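Beta-mannosidase (Trichoderma harzianum, PDB 4CVU) hydrolyses beta-mannosides, probably releasing terminal non-reducing mannose residues, as a beta-mannosidase of glycoside hydrolase family 2. Local coordinates at residues A[200-205]-A[709-714]; A[598-603]-A[713-718]; A[72-77]-A[622-627]; A[388-393]-A[420-425]. All blocks are in the same frame, centred on the assembly; numbering follows the deposited sequence.

Contact 1 of 4, residues A[200-205]-A[709-714]; sequences WDWGPA and NDIWQA
W712 lays one face of its indole against the ring of P204 and brings its pyrrole corner to the backbone of W202 and G203. Its chi1 of 73° sets CG between the backbone N and the carbonyl carbon, which swings the indole from CB over to this loop. Beyond CB, CG lies 3.9 Å from P204 CD. CD1 then meets the carbonyl of W202, its nearest partner being W202 O, and NE1 comes within 3.6 Å of G203 CA. Across the ring fusion, CE2 is the ring atom nearest P204 CD, at 3.7 Å, while CD2 and CE3 lie against P204 CG; farther out, CZ2 faces P204 N, and CZ3 and CH2 both lie 4.0 Å from P204 CB. The proline is thus spread along the indole, with P204 CD centred over the five-membered ring, only 6° off the normal: a CH-pi contact. The compact, rigid proline ring can offer CB, CG and CD along one aromatic face.

The two loops come from different parts of the enzyme. Segment 200-205 belongs to the galactose-binding-like region, whereas 709-714 follows strand 702-705 of the sheet that forms the family's catalytic barrel.

Beside the stack, I711 CG2 approaches G203 CA to 3.6 Å, a closeness helped by the glycine having no side chain. The same methyl touches P204 CD and the edge of the W202 indole. A water links the two loops, donating to W202 O (2.7 Å) and to the carboxylate oxygen D710 OD1 and accepting from I711 N. R625 makes a cation-pi contact with W712.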
loop_
_atom_site.group_PDB
_atom_site.type_symbol
_atom_site.label_atom_id
_atom_site.label_comp_id
_atom_site.label_asym_id
_atom_site.label_seq_id
_atom_site.Cartn_x
_atom_site.Cartn_y
_atom_site.Cartn_z
ATOM N N TRP A 200 -5.621 11.127 19.782
ATOM C CA TRP A 200 -4.883 12.321 20.260
ATOM C C TRP A 200 -4.409 13.068 19.015
ATOM O O TRP A 200 -4.620 12.613 17.860
ATOM C CB TRP A 200 -3.729 11.938 21.225
ATOM C CG TRP A 200 -3.471 12.940 22.406
ATOM C CD1 TRP A 200 -2.565 13.937 22.437
ATOM C CD2 TRP A 200 -4.151 12.982 23.682
ATOM N NE1 TRP A 200 -2.630 14.630 23.631
ATOM C CE2 TRP A 200 -3.601 14.066 24.410
ATOM C CE3 TRP A 200 -5.173 12.239 24.259
ATOM C CZ2 TRP A 200 -4.029 14.408 25.690
ATOM C CZ3 TRP A 200 -5.595 12.563 25.565
ATOM C CH2 TRP A 200 -5.008 13.652 26.265
ATOM N N ASP A 201 -3.768 14.217 19.228
ATOM C CA ASP A 201 -3.309 15.033 18.135
ATOM C C ASP A 201 -2.039 14.501 17.458
ATOM O O ASP A 201 -1.569 15.133 16.543
ATOM C CB ASP A 201 -3.153 16.530 18.527
ATOM C CG ASP A 201 -2.202 16.774 19.669
ATOM O OD1 ASP A 201 -1.534 15.848 20.194
ATOM O OD2 ASP A 201 -2.091 17.968 20.057
ATOM N N TRP A 202 -1.572 13.311 17.839
ATOM C CA TRP A 202 -0.537 12.604 17.119
ATOM C C TRP A 202 -0.883 11.135 16.869
ATOM O O TRP A 202 -0.016 10.420 16.465
ATOM C CB TRP A 202 0.826 12.635 17.850
ATOM C CG TRP A 202 0.716 12.641 19.323
ATOM C CD1 TRP A 202 0.940 13.725 20.153
ATOM C CD2 TRP A 202 0.282 11.580 20.157
ATOM N NE1 TRP A 202 0.684 13.377 21.448
ATOM C CE2 TRP A 202 0.289 12.059 21.475
ATOM C CE3 TRP A 202 -0.107 10.242 19.924
ATOM C CZ2 TRP A 202 -0.091 11.269 22.543
ATOM C CZ3 TRP A 202 -0.441 9.470 20.976
ATOM C CH2 TRP A 202 -0.440 9.954 22.271
ATOM N N GLY A 203 -2.090 10.696 17.138
ATOM C CA GLY A 203 -2.415 9.234 17.060
ATOM C C GLY A 203 -3.867 8.971 16.789
ATOM O O GLY A 203 -4.713 9.900 16.875
ATOM N N PRO A 204 -4.185 7.712 16.395
ATOM C CA PRO A 204 -5.522 7.271 16.005
ATOM C C PRO A 204 -6.376 6.899 17.214
ATOM O O PRO A 204 -5.883 6.900 18.391
ATOM C CB PRO A 204 -5.235 6.007 15.152
ATOM C CG PRO A 204 -4.001 5.435 15.783
ATOM C CD PRO A 204 -3.189 6.620 16.287
ATOM N N ALA A 205 -7.637 6.578 16.954
ATOM C CA ALA A 205 -8.583 6.278 18.001
ATOM C C ALA A 205 -9.206 4.924 17.800
ATOM O O ALA A 205 -10.387 4.856 17.397
ATOM C CB ALA A 205 -9.684 7.326 18.006
ATOM N N ASN A 709 8.811 10.123 20.284
ATOM C CA ASN A 709 8.471 8.996 19.414
ATOM C C ASN A 709 7.052 9.036 18.841
ATOM O O ASN A 709 6.208 9.800 19.338
ATOM C CB ASN A 709 8.706 7.688 20.170
ATOM C CG ASN A 709 7.758 7.517 21.343
ATOM O OD1 ASN A 709 7.636 8.408 22.183
ATOM N ND2 ASN A 709 7.079 6.372 21.411
ATOM N N ASP A 710 6.790 8.172 17.839
ATOM C CA ASP A 710 5.514 8.121 17.104
ATOM C C ASP A 710 4.739 6.831 17.385
ATOM O O ASP A 710 5.335 5.762 17.508
ATOM C CB ASP A 710 5.703 8.161 15.575
ATOM C CG ASP A 710 5.737 9.571 15.003
ATOM O OD1 ASP A 710 4.982 10.444 15.458
ATOM O OD2 ASP A 710 6.533 9.802 14.049
ATOM N N ILE A 711 3.410 6.951 17.447
ATOM C CA ILE A 711 2.512 5.805 17.595
ATOM C C ILE A 711 2.058 5.205 16.256
ATOM O O ILE A 711 1.572 4.068 16.215
ATOM C CB ILE A 711 1.273 6.234 18.416
ATOM C CG1 ILE A 711 0.659 5.059 19.103
ATOM C CG2 ILE A 711 0.257 6.939 17.564
ATOM C CD1 ILE A 711 -0.486 5.428 20.048
ATOM N N TRP A 712 2.239 5.962 15.169
ATOM C CA TRP A 712 1.911 5.521 13.810
ATOM C C TRP A 712 2.541 6.482 12.782
ATOM O O TRP A 712 3.215 7.442 13.153
ATOM C CB TRP A 712 0.379 5.364 13.614
ATOM C CG TRP A 712 -0.426 6.620 13.528
ATOM C CD1 TRP A 712 -0.143 7.821 14.072
ATOM C CD2 TRP A 712 -1.682 6.773 12.848
ATOM N NE1 TRP A 712 -1.136 8.719 13.779
ATOM C CE2 TRP A 712 -2.091 8.098 13.026
ATOM C CE3 TRP A 712 -2.486 5.921 12.099
ATOM C CZ2 TRP A 712 -3.287 8.601 12.476
ATOM C CZ3 TRP A 712 -3.684 6.432 11.540
ATOM C CH2 TRP A 712 -4.059 7.767 11.748
ATOM N N GLN A 713 2.241 6.281 11.510
ATOM C CA GLN A 713 2.888 7.012 10.416
ATOM C C GLN A 713 2.107 8.275 10.064
ATOM O O GLN A 713 1.070 8.207 9.416
ATOM C CB GLN A 713 3.030 6.085 9.213
ATOM C CG GLN A 713 3.746 4.811 9.547
ATOM C CD GLN A 713 2.836 3.768 10.032
ATOM O OE1 GLN A 713 1.745 4.062 10.560
ATOM N NE2 GLN A 713 3.235 2.512 9.845
ATOM N N ALA A 714 2.608 9.432 10.481
ATOM C CA ALA A 714 1.814 10.615 10.389
ATOM C C ALA A 714 2.653 11.817 10.730
ATOM O O ALA A 714 3.670 11.695 11.391
ATOM C CB ALA A 714 0.626 10.508 11.376
HETATM O O HOH W 1 2.555 9.463 16.397
#

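Contact 2 of 4, residues A[598-603]-A[713-718]; sequences ISMPSI and QAPTWA
A methyl group of I598 sits unusually close over the middle of the W717 indole: CG2 is 3.4 Å from the centroid of the six-membered ring, 17° off the normal. This CH-pi contact presses the branch against the ring-fusion bond, with CG2 3.3 Å from W717 CE2. The chi1 of 68° makes it possible, since it places CG2 anti to the carbonyl carbon while CG1 turns elsewhere. A beta-branched residue suits the spot because one branch rests on the indole while the other, through CD1, extends loosely toward P715. W717 NE1 is held by Y575 OH.

The backbones pair next to this stack. S599 N donates to T716 O at 2.6 Å, and T716 N returns a longer bond to S599 O at 3.1 Å. T716 O is also approached by I598 CA, 3.0 Å away. The two hydroxyls lie off the pairing: S599 OG bonds to Q679 and K727, and T716 OG1 to D710. Further along, M600 SD packs 3.9 Å from P715 CB, the two side chains lying alongside, and P601 CD rests on A714 O.

T716 OG1 also accepts from A718 N at 2.8 Å, forming an ST turn just beyond the pairing. The reciprocal bonds of S599 and T716 make a single antiparallel bridge, a hydrogen-bonded pair, joining the loops after strands 592-595 and 702-705.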
loop_
_atom_site.group_PDB
_atom_site.type_symbol
_atom_site.label_atom_id
_atom_site.label_comp_id
_atom_site.label_asym_id
_atom_site.label_seq_id
_atom_site.Cartn_x
_atom_site.Cartn_y
_atom_site.Cartn_z
ATOM N N ILE A 598 5.524 20.217 14.638
ATOM C CA ILE A 598 5.416 18.907 13.905
ATOM C C ILE A 598 6.251 18.776 12.652
ATOM O O ILE A 598 6.627 19.818 12.059
ATOM C CB ILE A 598 3.960 18.551 13.590
ATOM C CG1 ILE A 598 3.385 19.532 12.559
ATOM C CG2 ILE A 598 3.117 18.559 14.858
ATOM C CD1 ILE A 598 2.095 19.084 11.894
ATOM N N SER A 599 6.548 17.560 12.136
ATOM C CA SER A 599 7.192 17.544 10.875
ATOM C C SER A 599 6.734 16.190 10.247
ATOM O O SER A 599 6.276 15.317 10.982
ATOM C CB SER A 599 8.709 17.544 11.092
ATOM O OG SER A 599 9.184 16.291 11.677
ATOM N N MET A 600 6.841 16.101 8.928
ATOM C CA MET A 600 6.470 14.888 8.194
ATOM C C MET A 600 7.410 13.790 8.530
ATOM O O MET A 600 8.585 14.029 8.770
ATOM C CB MET A 600 6.622 15.137 6.695
ATOM C CG MET A 600 5.599 15.917 5.944
ATOM S SD MET A 600 3.984 15.268 6.114
ATOM C CE MET A 600 3.044 16.113 4.885
ATOM N N PRO A 601 6.952 12.517 8.447
ATOM C CA PRO A 601 7.958 11.499 8.523
ATOM C C PRO A 601 8.604 11.236 7.149
ATOM O O PRO A 601 8.119 11.715 6.100
ATOM C CB PRO A 601 7.134 10.255 8.918
ATOM C CG PRO A 601 5.802 10.463 8.306
ATOM C CD PRO A 601 5.583 11.963 8.476
ATOM N N SER A 602 9.637 10.389 7.134
ATOM C CA SER A 602 10.286 9.999 5.887
ATOM C C SER A 602 9.272 9.399 4.914
ATOM O O SER A 602 8.246 8.867 5.326
ATOM C CB SER A 602 11.372 8.947 6.193
ATOM O OG SER A 602 10.733 7.770 6.648
ATOM N N ILE A 603 9.569 9.499 3.618
ATOM C CA ILE A 603 8.754 8.806 2.630
ATOM C C ILE A 603 8.791 7.283 2.859
ATOM O O ILE A 603 7.810 6.595 2.540
ATOM C CB ILE A 603 9.122 9.176 1.167
ATOM C CG1 ILE A 603 8.175 8.474 0.181
ATOM C CG2 ILE A 603 10.579 8.844 0.831
ATOM C CD1 ILE A 603 8.306 8.941 -1.250
ATOM N N GLN A 713 2.241 6.281 11.510
ATOM C CA GLN A 713 2.888 7.012 10.416
ATOM C C GLN A 713 2.107 8.275 10.064
ATOM O O GLN A 713 1.070 8.207 9.416
ATOM C CB GLN A 713 3.030 6.085 9.213
ATOM C CG GLN A 713 3.746 4.811 9.547
ATOM C CD GLN A 713 2.836 3.768 10.032
ATOM O OE1 GLN A 713 1.745 4.062 10.560
ATOM N NE2 GLN A 713 3.235 2.512 9.845
ATOM N N ALA A 714 2.608 9.432 10.481
ATOM C CA ALA A 714 1.814 10.615 10.389
ATOM C C ALA A 714 2.653 11.817 10.730
ATOM O O ALA A 714 3.670 11.695 11.391
ATOM C CB ALA A 714 0.626 10.508 11.376
ATOM N N PRO A 715 2.249 12.996 10.277
ATOM C CA PRO A 715 3.042 14.174 10.652
ATOM C C PRO A 715 2.837 14.520 12.112
ATOM O O PRO A 715 1.703 14.722 12.541
ATOM C CB PRO A 715 2.534 15.262 9.735
ATOM C CG PRO A 715 1.223 14.836 9.290
ATOM C CD PRO A 715 1.119 13.341 9.410
ATOM N N THR A 716 3.926 14.531 12.884
ATOM C CA THR A 716 3.857 14.868 14.321
ATOM C C THR A 716 5.090 15.585 14.871
ATOM O O THR A 716 6.032 15.944 14.153
ATOM C CB THR A 716 3.753 13.580 15.174
ATOM O OG1 THR A 716 5.076 13.044 15.290
ATOM C CG2 THR A 716 2.754 12.486 14.574
ATOM N N TRP A 717 5.138 15.714 16.176
ATOM C CA TRP A 717 6.292 16.297 16.878
ATOM C C TRP A 717 7.443 15.274 17.136
ATOM O O TRP A 717 8.465 15.628 17.738
ATOM C CB TRP A 717 5.852 16.921 18.214
ATOM C CG TRP A 717 4.738 17.929 18.174
ATOM C CD1 TRP A 717 4.877 19.302 18.320
ATOM C CD2 TRP A 717 3.318 17.694 18.083
ATOM N NE1 TRP A 717 3.675 19.908 18.225
ATOM C CE2 TRP A 717 2.688 18.965 18.106
ATOM C CE3 TRP A 717 2.526 16.555 17.923
ATOM C CZ2 TRP A 717 1.309 19.119 17.964
ATOM C CZ3 TRP A 717 1.152 16.701 17.802
ATOM C CH2 TRP A 717 0.547 17.987 17.817
ATOM N N ALA A 718 7.278 14.012 16.701
ATOM C CA ALA A 718 8.250 12.977 16.991
ATOM C C ALA A 718 9.602 13.243 16.376
ATOM O O ALA A 718 9.708 13.936 15.341
ATOM C CB ALA A 718 7.714 11.612 16.495
#

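Contact 3 of 4, residues A[72-77]-A[622-627]; sequences NGLNDF and VILRNH
R625 reaches from helix 620-625 to the turn around G73, which leads into helix 75-78 with L74 at its N-cap position; the turn belongs to the galactose-binding-like domain of the family.

The direct polar link is one hydrogen bond, R625 NH1 to G73 O at 3.0 Å. A bend at chi3 (75°) turns the R625 guanidinium so that G73 O lies almost exactly in its plane. NH1 also donates to N71 O and NH2 to Q713 O, so backbone carbonyls fix the rotation of the group. Glycine suits this turn, where phi is positive (63°). At its start, N72 has its side chain about 2 Å from a bound cadmium ion.

Apolar contact centres on L624. L74 CD2 lies 3.6 Å from L624 CB, and the ring of F77 approaches L624 CD1 more loosely.

Water mediates the third link. D76 and H627 come from opposite directions, their planes 35° apart; their other atoms are held by A205 N on D76 OD1 and G203 O at H627 ND1. Between them a water donates to D76 OD2 at 2.8 Å and lies 2.6 Å from H627 NE2.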
loop_
_atom_site.group_PDB
_atom_site.type_symbol
_atom_site.label_atom_id
_atom_site.label_comp_id
_atom_site.label_asym_id
_atom_site.label_seq_id
_atom_site.Cartn_x
_atom_site.Cartn_y
_atom_site.Cartn_z
ATOM N N ASN A 72 -2.821 1.309 8.692
ATOM C CA ASN A 72 -2.910 1.665 7.272
ATOM C C ASN A 72 -4.022 2.597 6.829
ATOM O O ASN A 72 -5.127 2.518 7.337
ATOM C CB ASN A 72 -3.045 0.379 6.414
ATOM C CG ASN A 72 -1.758 -0.436 6.385
ATOM O OD1 ASN A 72 -0.788 -0.061 7.019
ATOM N ND2 ASN A 72 -1.749 -1.567 5.693
ATOM N N GLY A 73 -3.709 3.492 5.876
ATOM C CA GLY A 73 -4.723 4.155 5.057
ATOM C C GLY A 73 -5.673 5.026 5.872
ATOM O O GLY A 73 -5.209 5.893 6.636
ATOM N N LEU A 74 -6.988 4.826 5.711
ATOM C CA LEU A 74 -7.951 5.616 6.493
ATOM C C LEU A 74 -8.665 4.722 7.479
ATOM O O LEU A 74 -9.834 4.950 7.785
ATOM C CB LEU A 74 -8.962 6.350 5.588
ATOM C CG LEU A 74 -8.350 7.479 4.757
ATOM C CD1 LEU A 74 -9.367 7.899 3.705
ATOM C CD2 LEU A 74 -7.916 8.678 5.616
ATOM N N ASN A 75 -7.943 3.723 7.998
ATOM C CA ASN A 75 -8.479 2.759 8.979
ATOM C C ASN A 75 -8.923 3.335 10.291
ATOM O O ASN A 75 -9.672 2.678 10.998
ATOM C CB ASN A 75 -7.492 1.656 9.284
ATOM C CG ASN A 75 -7.475 0.547 8.199
ATOM O OD1 ASN A 75 -6.577 -0.304 8.203
ATOM N ND2 ASN A 75 -8.393 0.572 7.277
ATOM N N ASP A 76 -8.459 4.539 10.630
ATOM C CA ASP A 76 -8.950 5.209 11.836
ATOM C C ASP A 76 -10.436 5.413 11.664
ATOM O O ASP A 76 -11.151 5.423 12.636
ATOM C CB ASP A 76 -8.262 6.574 12.083
ATOM C CG ASP A 76 -8.426 7.073 13.489
ATOM O OD1 ASP A 76 -8.543 6.242 14.399
ATOM O OD2 ASP A 76 -8.419 8.317 13.729
ATOM N N PHE A 77 -10.888 5.600 10.418
ATOM C CA PHE A 77 -12.307 5.751 10.116
ATOM C C PHE A 77 -12.946 4.401 9.852
ATOM O O PHE A 77 -13.943 4.032 10.512
ATOM C CB PHE A 77 -12.526 6.715 8.945
ATOM C CG PHE A 77 -12.173 8.136 9.297
ATOM C CD1 PHE A 77 -12.951 8.851 10.169
ATOM C CD2 PHE A 77 -11.024 8.719 8.808
ATOM C CE1 PHE A 77 -12.620 10.147 10.524
ATOM C CE2 PHE A 77 -10.679 10.013 9.157
ATOM C CZ PHE A 77 -11.477 10.726 10.019
ATOM N N VAL A 622 -3.021 11.715 3.504
ATOM C CA VAL A 622 -1.935 12.253 4.326
ATOM C C VAL A 622 -2.493 13.369 5.245
ATOM O O VAL A 622 -2.154 13.453 6.442
ATOM C CB VAL A 622 -0.773 12.763 3.440
ATOM C CG1 VAL A 622 0.120 13.740 4.169
ATOM C CG2 VAL A 622 0.044 11.596 2.868
ATOM N N ILE A 623 -3.360 14.213 4.684
ATOM C CA ILE A 623 -4.000 15.274 5.471
ATOM C C ILE A 623 -4.820 14.668 6.599
ATOM O O ILE A 623 -4.706 15.100 7.765
ATOM C CB ILE A 623 -4.923 16.149 4.614
ATOM C CG1 ILE A 623 -4.109 17.056 3.708
ATOM C CG2 ILE A 623 -5.856 16.981 5.493
ATOM C CD1 ILE A 623 -4.917 17.560 2.522
ATOM N N LEU A 624 -5.620 13.647 6.273
ATOM C CA LEU A 624 -6.516 13.043 7.285
ATOM C C LEU A 624 -5.754 12.336 8.405
ATOM O O LEU A 624 -6.307 12.088 9.462
ATOM C CB LEU A 624 -7.561 12.109 6.653
ATOM C CG LEU A 624 -8.721 12.871 5.966
ATOM C CD1 LEU A 624 -9.693 11.946 5.245
ATOM C CD2 LEU A 624 -9.459 13.732 6.987
ATOM N N ARG A 625 -4.484 12.022 8.172
ATOM C CA ARG A 625 -3.646 11.406 9.202
ATOM C C ARG A 625 -2.909 12.441 10.037
ATOM O O ARG A 625 -2.304 12.105 11.067
ATOM C CB ARG A 625 -2.689 10.429 8.570
ATOM C CG ARG A 625 -3.388 9.176 8.058
ATOM C CD ARG A 625 -2.460 8.367 7.190
ATOM N NE ARG A 625 -1.469 7.663 8.016
ATOM C CZ ARG A 625 -1.596 6.400 8.451
ATOM N NH1 ARG A 625 -2.670 5.676 8.183
ATOM N NH2 ARG A 625 -0.662 5.869 9.225
ATOM N N ASN A 626 -2.987 13.693 9.655
ATOM C CA ASN A 626 -2.435 14.767 10.486
ATOM C C ASN A 626 -3.504 15.133 11.505
ATOM O O ASN A 626 -4.553 15.705 11.121
ATOM C CB ASN A 626 -2.097 15.984 9.652
ATOM C CG ASN A 626 -1.341 17.036 10.449
ATOM O OD1 ASN A 626 -1.294 17.003 11.700
ATOM N ND2 ASN A 626 -0.655 17.887 9.742
ATOM N N HIS A 627 -3.257 14.808 12.782
ATOM C CA HIS A 627 -4.222 15.132 13.797
ATOM C C HIS A 627 -3.887 16.406 14.513
ATOM O O HIS A 627 -4.476 16.690 15.543
ATOM C CB HIS A 627 -4.439 13.974 14.757
ATOM C CG HIS A 627 -5.149 12.814 14.126
ATOM N ND1 HIS A 627 -5.358 11.620 14.773
ATOM C CD2 HIS A 627 -5.722 12.682 12.908
ATOM C CE1 HIS A 627 -6.034 10.800 13.992
ATOM N NE2 HIS A 627 -6.258 11.415 12.848
HETATM O O HOH W 2 -8.225 10.145 11.608
#

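Contact 4 of 4, residues A[388-393]-A[420-425]; sequences NLIPPD and RVWSSG
R420 NH1 is gripped by two acceptors: it donates to N388 OD1 at 2.8 Å and forms a salt bridge with E594. The amide and guanidinium planes stand nearly perpendicular, 87° apart, and N388 OD1 lies out of the guanidinium plane, so the bond is bent (134°). R420 is extended as far as NE, with CG anti to the backbone N (chi1 164°), and N388 OD1 rides along its aliphatic stem, 3.2 Å from CD. An asparagine suits the place because its other end, ND2, serves as donor to the carbonyls of N593 and Y705.

Next to this pair the strands run parallel. L389 N donates to R420 O at 2.9 Å, and W422 N to L389 O at 3.3 Å. That last carbonyl also accepts from a water, which bridges it to W422 O and so ties the two segments together where the strands give way to loop. L389 and V421 turn to the sheet face opposite N388 and R420. Past the strands, P391 CG packs 3.6 Å from G425 CA, where a glycine has no side chain to intervene.

The pairing belongs to the beta-alpha-beta unit of strand 380-389, helix 401-413 and strand 418-421 in the barrel sheet. With E446 bound at NE as well, the guanidinium is held from several sides, which probably fixes its orientation and in turn helps position the two carboxylates.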
loop_
_atom_site.group_PDB
_atom_site.type_symbol
_atom_site.label_atom_id
_atom_site.label_comp_id
_atom_site.label_asym_id
_atom_site.label_seq_id
_atom_site.Cartn_x
_atom_site.Cartn_y
_atom_site.Cartn_z
ATOM N N ASN A 388 9.737 13.438 25.763
ATOM C CA ASN A 388 8.494 12.834 26.254
ATOM C C ASN A 388 8.216 11.520 25.511
ATOM O O ASN A 388 8.184 11.484 24.307
ATOM C CB ASN A 388 7.351 13.772 26.045
ATOM C CG ASN A 388 7.425 14.986 26.995
ATOM O OD1 ASN A 388 6.728 15.026 28.025
ATOM N ND2 ASN A 388 8.238 15.944 26.669
ATOM N N LEU A 389 8.058 10.463 26.252
ATOM C CA LEU A 389 7.757 9.138 25.705
ATOM C C LEU A 389 6.250 8.967 25.668
ATOM O O LEU A 389 5.574 9.043 26.704
ATOM C CB LEU A 389 8.369 8.080 26.601
ATOM C CG LEU A 389 8.028 6.636 26.206
ATOM C CD1 LEU A 389 8.702 6.319 24.894
ATOM C CD2 LEU A 389 8.471 5.701 27.315
ATOM N N ILE A 390 5.720 8.718 24.480
ATOM C CA ILE A 390 4.314 8.393 24.296
ATOM C C ILE A 390 4.224 6.889 23.968
ATOM O O ILE A 390 5.246 6.251 23.693
ATOM C CB ILE A 390 3.647 9.240 23.199
ATOM C CG1 ILE A 390 4.256 8.940 21.837
ATOM C CG2 ILE A 390 3.746 10.738 23.534
ATOM C CD1 ILE A 390 3.262 8.965 20.707
ATOM N N PRO A 391 3.033 6.308 24.048
ATOM C CA PRO A 391 2.970 4.859 23.745
ATOM C C PRO A 391 3.494 4.576 22.343
ATOM O O PRO A 391 3.070 5.223 21.395
ATOM C CB PRO A 391 1.486 4.541 23.843
ATOM C CG PRO A 391 0.935 5.625 24.715
ATOM C CD PRO A 391 1.717 6.852 24.433
ATOM N N PRO A 392 4.397 3.608 22.204
ATOM C CA PRO A 392 4.944 3.267 20.842
ATOM C C PRO A 392 3.932 2.617 19.871
ATOM O O PRO A 392 4.211 2.551 18.677
ATOM C CB PRO A 392 6.051 2.260 21.165
ATOM C CG PRO A 392 5.535 1.577 22.402
ATOM C CD PRO A 392 4.873 2.674 23.224
ATOM N N ASP A 393 2.761 2.180 20.353
ATOM C CA ASP A 393 1.825 1.454 19.523
ATOM C C ASP A 393 0.429 1.734 20.045
ATOM O O ASP A 393 0.243 2.057 21.220
ATOM C CB ASP A 393 2.188 -0.024 19.541
ATOM C CG ASP A 393 1.717 -0.802 18.296
ATOM O OD1 ASP A 393 0.506 -1.179 18.213
ATOM O OD2 ASP A 393 2.559 -1.083 17.387
ATOM N N ARG A 420 10.260 11.655 30.154
ATOM C CA ARG A 420 8.998 11.836 30.808
ATOM C C ARG A 420 7.994 10.880 30.229
ATOM O O ARG A 420 7.677 10.988 29.048
ATOM C CB ARG A 420 8.473 13.256 30.630
ATOM C CG ARG A 420 7.004 13.365 30.972
ATOM C CD ARG A 420 6.647 14.811 31.235
ATOM N NE ARG A 420 5.215 14.984 31.469
ATOM C CZ ARG A 420 4.371 15.687 30.718
ATOM N NH1 ARG A 420 4.751 16.309 29.610
ATOM N NH2 ARG A 420 3.108 15.770 31.086
ATOM N N VAL A 421 7.497 9.968 31.056
ATOM C CA VAL A 421 6.494 9.006 30.654
ATOM C C VAL A 421 5.125 9.697 30.761
ATOM O O VAL A 421 4.488 9.725 31.808
ATOM C CB VAL A 421 6.549 7.701 31.475
ATOM C CG1 VAL A 421 5.607 6.659 30.891
ATOM C CG2 VAL A 421 7.942 7.153 31.499
ATOM N N TRP A 422 4.706 10.235 29.621
ATOM C CA TRP A 422 3.576 11.110 29.462
ATOM C C TRP A 422 2.241 10.460 29.818
ATOM O O TRP A 422 2.003 9.314 29.471
ATOM C CB TRP A 422 3.556 11.569 27.986
ATOM C CG TRP A 422 2.334 12.372 27.609
ATOM C CD1 TRP A 422 2.158 13.718 27.811
ATOM C CD2 TRP A 422 1.144 11.895 26.993
ATOM N NE1 TRP A 422 0.932 14.108 27.320
ATOM C CE2 TRP A 422 0.284 13.004 26.829
ATOM C CE3 TRP A 422 0.698 10.628 26.581
ATOM C CZ2 TRP A 422 -0.996 12.887 26.269
ATOM C CZ3 TRP A 422 -0.556 10.512 26.012
ATOM C CH2 TRP A 422 -1.397 11.630 25.869
ATOM N N SER A 423 1.367 11.198 30.498
ATOM C CA SER A 423 -0.019 10.724 30.735
ATOM C C SER A 423 -0.946 11.409 29.730
ATOM O O SER A 423 -0.818 12.615 29.529
ATOM C CB SER A 423 -0.463 11.004 32.188
ATOM O OG SER A 423 -0.355 12.407 32.522
ATOM N N SER A 424 -1.889 10.692 29.105
ATOM C CA SER A 424 -2.209 9.301 29.343
ATOM C C SER A 424 -2.267 8.512 28.070
ATOM O O SER A 424 -3.120 8.752 27.196
ATOM C CB SER A 424 -3.542 9.121 30.100
ATOM O OG SER A 424 -4.024 7.754 30.055
ATOM N N GLY A 425 -1.165 7.788 27.934
ATOM C CA GLY A 425 -1.075 6.363 27.633
ATOM C C GLY A 425 -1.276 5.587 28.931
ATOM O O GLY A 425 -2.415 5.490 29.436
HETATM O O HOH W 3 3.273 7.651 27.716
#

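In the fold
Starting at the N terminus, residues 72-77 wait until 622-627 to close contact 3, and 200-205 until 709-714 to close contact 1; these two loops cross. Both fasten the galactose-binding-like region to later parts of the chain, meeting where A205 bonds D76 and G203 bonds H627. Contact 4 closes a short loop, 388-393 with 420-425, lying within the spans of both and joining neighbouring barrel strands; it reaches contact 1 through I390 and N709. Contact 2 opens after it, at 598-603, crosses contact 3, and ends at 713-718, sharing Q713 and A714 with contact 1. The loop after strand 702-705 thus serves two contacts, and R625 of contact 3 bonds it at Q713.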